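Local coordinates for 6-phosphogluconate dehydrogenase NAD-binding (Dyadobacter fermentans, PDB 4GBJ), which probably acts as an NAD(P)-dependent oxidoreductase of the 6-phosphogluconate and 3-hydroxyisobutyrate dehydrogenase kind, at residues B[7-19]-B[55-69]. Numbering follows the deposited sequence.
Sequences KIAFLGLGNLGTP and AIDAITPGGIVFSVL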
loop_
_atom_site.group_PDB
_atom_site.type_symbol
_atom_site.label_atom_id
_atom_site.label_comp_id
_atom_site.label_asym_id
_atom_site.label_seq_id
_atom_site.Cartn_x
_atom_site.Cartn_y
_atom_site.Cartn_z
ATOM N N LYS B 7 -39.470 1.490 -14.596
ATOM C CA LYS B 7 -38.808 0.288 -15.105
ATOM C C LYS B 7 -37.804 -0.245 -14.064
ATOM O O LYS B 7 -38.056 -1.314 -13.502
ATOM C CB LYS B 7 -38.105 0.581 -16.447
ATOM C CG LYS B 7 -37.175 -0.506 -16.974
ATOM C CD LYS B 7 -36.023 0.119 -17.765
ATOM C CE LYS B 7 -35.264 -0.893 -18.586
ATOM N NZ LYS B 7 -35.934 -1.157 -19.895
ATOM N N ILE B 8 -36.650 0.451 -13.861
ATOM C CA ILE B 8 -35.609 -0.001 -12.916
ATOM C C ILE B 8 -35.925 0.512 -11.509
ATOM O O ILE B 8 -36.077 1.729 -11.326
ATOM C CB ILE B 8 -34.173 0.441 -13.380
ATOM C CG1 ILE B 8 -33.723 -0.381 -14.608
ATOM C CG2 ILE B 8 -33.113 0.241 -12.242
ATOM C CD1 ILE B 8 -32.577 0.204 -15.318
ATOM N N ALA B 9 -36.033 -0.386 -10.511
ATOM C CA ALA B 9 -36.236 0.093 -9.127
ATOM C C ALA B 9 -34.870 0.426 -8.510
ATOM O O ALA B 9 -33.896 -0.267 -8.765
ATOM C CB ALA B 9 -36.970 -0.931 -8.281
ATOM N N PHE B 10 -34.797 1.489 -7.737
ATOM C CA PHE B 10 -33.564 1.947 -7.122
ATOM C C PHE B 10 -33.838 2.282 -5.679
ATOM O O PHE B 10 -34.471 3.289 -5.381
ATOM C CB PHE B 10 -33.004 3.166 -7.876
ATOM C CG PHE B 10 -31.516 3.299 -7.733
ATOM C CD1 PHE B 10 -30.668 2.895 -8.751
ATOM C CD2 PHE B 10 -30.959 3.820 -6.576
ATOM C CE1 PHE B 10 -29.286 3.025 -8.621
ATOM C CE2 PHE B 10 -29.572 3.942 -6.442
ATOM C CZ PHE B 10 -28.743 3.555 -7.467
ATOM N N LEU B 11 -33.345 1.453 -4.783
ATOM C CA LEU B 11 -33.587 1.572 -3.352
ATOM C C LEU B 11 -32.331 2.018 -2.588
ATOM O O LEU B 11 -31.334 1.316 -2.599
ATOM C CB LEU B 11 -34.067 0.218 -2.838
ATOM C CG LEU B 11 -35.241 -0.422 -3.600
ATOM C CD1 LEU B 11 -35.607 -1.755 -2.990
ATOM C CD2 LEU B 11 -36.462 0.460 -3.567
ATOM N N GLY B 12 -32.400 3.169 -1.921
ATOM C CA GLY B 12 -31.288 3.706 -1.148
ATOM C C GLY B 12 -30.571 4.773 -1.946
ATOM O O GLY B 12 -29.897 4.454 -2.926
ATOM N N LEU B 13 -30.705 6.040 -1.518
ATOM C CA LEU B 13 -30.220 7.210 -2.222
ATOM C C LEU B 13 -29.287 8.042 -1.352
ATOM O O LEU B 13 -29.408 9.272 -1.301
ATOM C CB LEU B 13 -31.414 8.068 -2.673
ATOM C CG LEU B 13 -32.549 7.341 -3.400
ATOM C CD1 LEU B 13 -33.693 8.297 -3.689
ATOM C CD2 LEU B 13 -32.070 6.742 -4.702
ATOM N N GLY B 14 -28.311 7.387 -0.757
ATOM C CA GLY B 14 -27.317 8.072 0.063
ATOM C C GLY B 14 -26.263 8.742 -0.801
ATOM O O GLY B 14 -26.523 9.089 -1.962
ATOM N N ASN B 15 -25.047 8.877 -0.254
ATOM C CA ASN B 15 -23.917 9.531 -0.928
ATOM C C ASN B 15 -23.528 8.855 -2.239
ATOM O O ASN B 15 -23.009 9.538 -3.120
ATOM C CB ASN B 15 -22.683 9.586 0.004
ATOM C CG ASN B 15 -22.799 10.598 1.138
ATOM O OD1 ASN B 15 -23.892 11.056 1.512
ATOM N ND2 ASN B 15 -21.665 10.963 1.724
ATOM N N LEU B 16 -23.729 7.519 -2.361
ATOM C CA LEU B 16 -23.438 6.800 -3.595
ATOM C C LEU B 16 -24.707 6.564 -4.421
ATOM O O LEU B 16 -24.644 6.642 -5.645
ATOM C CB LEU B 16 -22.744 5.466 -3.299
ATOM C CG LEU B 16 -21.373 5.541 -2.615
ATOM C CD1 LEU B 16 -20.905 4.143 -2.226
ATOM C CD2 LEU B 16 -20.323 6.162 -3.517
ATOM N N GLY B 17 -25.834 6.272 -3.774
ATOM C CA GLY B 17 -27.085 6.016 -4.486
ATOM C C GLY B 17 -27.565 7.184 -5.333
ATOM O O GLY B 17 -28.003 7.002 -6.475
ATOM N N THR B 18 -27.451 8.405 -4.795
ATOM C CA THR B 18 -27.875 9.607 -5.508
ATOM C C THR B 18 -27.068 9.748 -6.806
ATOM O O THR B 18 -27.670 9.584 -7.874
ATOM C CB THR B 18 -27.834 10.830 -4.604
ATOM O OG1 THR B 18 -29.000 10.770 -3.790
ATOM C CG2 THR B 18 -27.818 12.148 -5.376
ATOM N N PRO B 19 -25.735 9.920 -6.775
ATOM C CA PRO B 19 -25.006 10.061 -8.045
ATOM C C PRO B 19 -25.156 8.868 -8.983
ATOM O O PRO B 19 -25.189 9.068 -10.196
ATOM C CB PRO B 19 -23.534 10.252 -7.609
ATOM C CG PRO B 19 -23.491 9.854 -6.168
ATOM C CD PRO B 19 -24.842 10.157 -5.622
ATOM N N ALA B 55 -40.963 0.787 -0.338
ATOM C CA ALA B 55 -40.048 0.089 -1.242
ATOM C C ALA B 55 -40.720 -0.996 -2.131
ATOM O O ALA B 55 -40.349 -1.135 -3.300
ATOM C CB ALA B 55 -38.909 -0.540 -0.457
ATOM N N ILE B 56 -41.705 -1.730 -1.611
ATOM C CA ILE B 56 -42.344 -2.798 -2.398
ATOM C C ILE B 56 -43.127 -2.246 -3.636
ATOM O O ILE B 56 -43.260 -2.947 -4.642
ATOM C CB ILE B 56 -43.251 -3.673 -1.499
ATOM C CG1 ILE B 56 -43.540 -5.033 -2.182
ATOM C CG2 ILE B 56 -44.548 -2.940 -1.152
ATOM C CD1 ILE B 56 -43.936 -6.115 -1.245
ATOM N N ASP B 57 -43.639 -0.998 -3.548
ATOM C CA ASP B 57 -44.365 -0.336 -4.634
ATOM C C ASP B 57 -43.442 -0.005 -5.816
ATOM O O ASP B 57 -43.930 0.252 -6.909
ATOM C CB ASP B 57 -45.024 0.953 -4.121
ATOM C CG ASP B 57 -46.041 0.785 -2.993
ATOM O OD1 ASP B 57 -46.685 -0.303 -2.918
ATOM O OD2 ASP B 57 -46.254 1.767 -2.231
ATOM N N ALA B 58 -42.116 -0.002 -5.596
ATOM C CA ALA B 58 -41.090 0.282 -6.603
ATOM C C ALA B 58 -40.752 -0.971 -7.453
ATOM O O ALA B 58 -40.249 -0.834 -8.569
ATOM C CB ALA B 58 -39.823 0.764 -5.900
ATOM N N ILE B 59 -41.021 -2.172 -6.914
ATOM C CA ILE B 59 -40.645 -3.450 -7.536
ATOM C C ILE B 59 -41.602 -3.881 -8.624
ATOM O O ILE B 59 -42.801 -3.830 -8.436
ATOM C CB ILE B 59 -40.534 -4.588 -6.469
ATOM C CG1 ILE B 59 -39.554 -4.199 -5.350
ATOM C CG2 ILE B 59 -40.086 -5.898 -7.118
ATOM C CD1 ILE B 59 -38.148 -4.020 -5.787
ATOM N N THR B 60 -41.044 -4.342 -9.748
ATOM C CA THR B 60 -41.784 -4.893 -10.873
ATOM C C THR B 60 -41.470 -6.389 -10.959
ATOM O O THR B 60 -40.295 -6.722 -11.123
ATOM C CB THR B 60 -41.379 -4.190 -12.200
ATOM O OG1 THR B 60 -41.722 -2.811 -12.133
ATOM C CG2 THR B 60 -42.082 -4.795 -13.425
ATOM N N PRO B 61 -42.473 -7.290 -10.948
ATOM C CA PRO B 61 -42.182 -8.724 -11.158
ATOM C C PRO B 61 -41.307 -8.942 -12.401
ATOM O O PRO B 61 -41.581 -8.342 -13.428
ATOM C CB PRO B 61 -43.581 -9.323 -11.360
ATOM C CG PRO B 61 -44.450 -8.444 -10.588
ATOM C CD PRO B 61 -43.919 -7.074 -10.753
ATOM N N GLY B 62 -40.195 -9.652 -12.264
ATOM C CA GLY B 62 -39.308 -9.901 -13.395
ATOM C C GLY B 62 -38.423 -8.737 -13.824
ATOM O O GLY B 62 -37.638 -8.900 -14.754
ATOM N N GLY B 63 -38.528 -7.584 -13.152
ATOM C CA GLY B 63 -37.722 -6.397 -13.409
ATOM C C GLY B 63 -36.377 -6.391 -12.703
ATOM O O GLY B 63 -35.916 -7.419 -12.226
ATOM N N ILE B 64 -35.722 -5.219 -12.673
ATOM C CA ILE B 64 -34.410 -4.994 -12.079
ATOM C C ILE B 64 -34.554 -4.086 -10.874
ATOM O O ILE B 64 -35.243 -3.077 -10.950
ATOM C CB ILE B 64 -33.437 -4.360 -13.109
ATOM C CG1 ILE B 64 -33.135 -5.333 -14.261
ATOM C CG2 ILE B 64 -32.124 -3.913 -12.437
ATOM C CD1 ILE B 64 -32.805 -4.629 -15.568
ATOM N N VAL B 65 -33.883 -4.412 -9.770
ATOM C CA VAL B 65 -33.885 -3.529 -8.610
ATOM C C VAL B 65 -32.428 -3.349 -8.165
ATOM O O VAL B 65 -31.710 -4.312 -8.053
ATOM C CB VAL B 65 -34.801 -3.988 -7.446
ATOM C CG1 VAL B 65 -34.502 -5.436 -7.016
ATOM C CG2 VAL B 65 -34.645 -3.034 -6.255
ATOM N N PHE B 66 -31.995 -2.126 -7.990
ATOM C CA PHE B 66 -30.678 -1.821 -7.433
ATOM C C PHE B 66 -30.878 -1.438 -5.991
ATOM O O PHE B 66 -31.857 -0.764 -5.712
ATOM C CB PHE B 66 -30.004 -0.657 -8.164
ATOM C CG PHE B 66 -29.380 -0.986 -9.497
ATOM C CD1 PHE B 66 -28.007 -1.046 -9.639
ATOM C CD2 PHE B 66 -30.167 -1.240 -10.613
ATOM C CE1 PHE B 66 -27.430 -1.389 -10.854
ATOM C CE2 PHE B 66 -29.582 -1.563 -11.834
ATOM C CZ PHE B 66 -28.218 -1.655 -11.942
ATOM N N SER B 67 -29.951 -1.803 -5.088
ATOM C CA SER B 67 -29.989 -1.307 -3.722
ATOM C C SER B 67 -28.611 -0.881 -3.282
ATOM O O SER B 67 -27.592 -1.493 -3.645
ATOM C CB SER B 67 -30.556 -2.340 -2.753
ATOM O OG SER B 67 -29.690 -3.450 -2.568
ATOM N N VAL B 68 -28.568 0.182 -2.500
ATOM C CA VAL B 68 -27.301 0.620 -1.926
ATOM C C VAL B 68 -27.667 1.179 -0.580
ATOM O O VAL B 68 -28.407 2.168 -0.486
ATOM C CB VAL B 68 -26.467 1.552 -2.826
ATOM C CG1 VAL B 68 -27.184 2.824 -3.167
ATOM C CG2 VAL B 68 -25.120 1.859 -2.176
ATOM N N LEU B 69 -27.316 0.405 0.465
ATOM C CA LEU B 69 -27.680 0.695 1.837
ATOM C C LEU B 69 -26.463 0.601 2.733
ATOM O O LEU B 69 -25.396 0.200 2.279
ATOM C CB LEU B 69 -28.792 -0.257 2.262
ATOM C CG LEU B 69 -30.064 -0.193 1.377
ATOM C CD1 LEU B 69 -30.969 -1.360 1.635
ATOM C CD2 LEU B 69 -30.864 1.073 1.628
HETATM O O HOH W 1 -36.610 -3.765 -14.840
HETATM O O HOH W 2 -40.006 -1.302 -11.314
#
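Leu-11 and Val-65 meet on one face of two parallel strands, 8-11 and 64-67, with CD1 of Leu-11 3.6 Å from CG2 of Val-65. With CG of Leu-11 anti to the carbonyl carbon (chi1 -51°) and CD1 extended away from CA, the other methyl, CD2, reaches the CB atoms of Ala-55 and Ala-58, and Leu-78 of helix 72-78 adds to this apolar cluster. Replacing Leu-11 with an alanine would probably open a gap between Val-65 and the two alanines and deprive Leu-78 of a partner. On the opposite face, the rings of Phe-10 and Phe-66 lie nearly parallel (10°) but slid apart, centroids 5.8 Å from each other; CD1 of Phe-10 instead packs 3.7 Å from CB of Phe-66, while CG2 of Ile-8 approaches CD2 of that ring. Between the faces Ala-9 and Leu-11 each use both N and O, bonding to Ile-64 O, Phe-66 N, Phe-66 O and Val-68 N. These are central strands of a Rossmann-type domain, and strand 8-11 runs into a glycine-rich turn matching GxGxxG, consistent with dinucleotide binding. Here Val-68 CG1 fits against Gly-12 O and 3.5 Å from Gly-17 CA, where a side chain on Gly-17 would also clash with Gly-12 O. Against this closely packed interior, the strands' N-terminal end is looser and wetter: one water links Lys-7 O to Ile-64 N, and another donates to Lys-7 O and Ala-58 O beside exposed Thr-60.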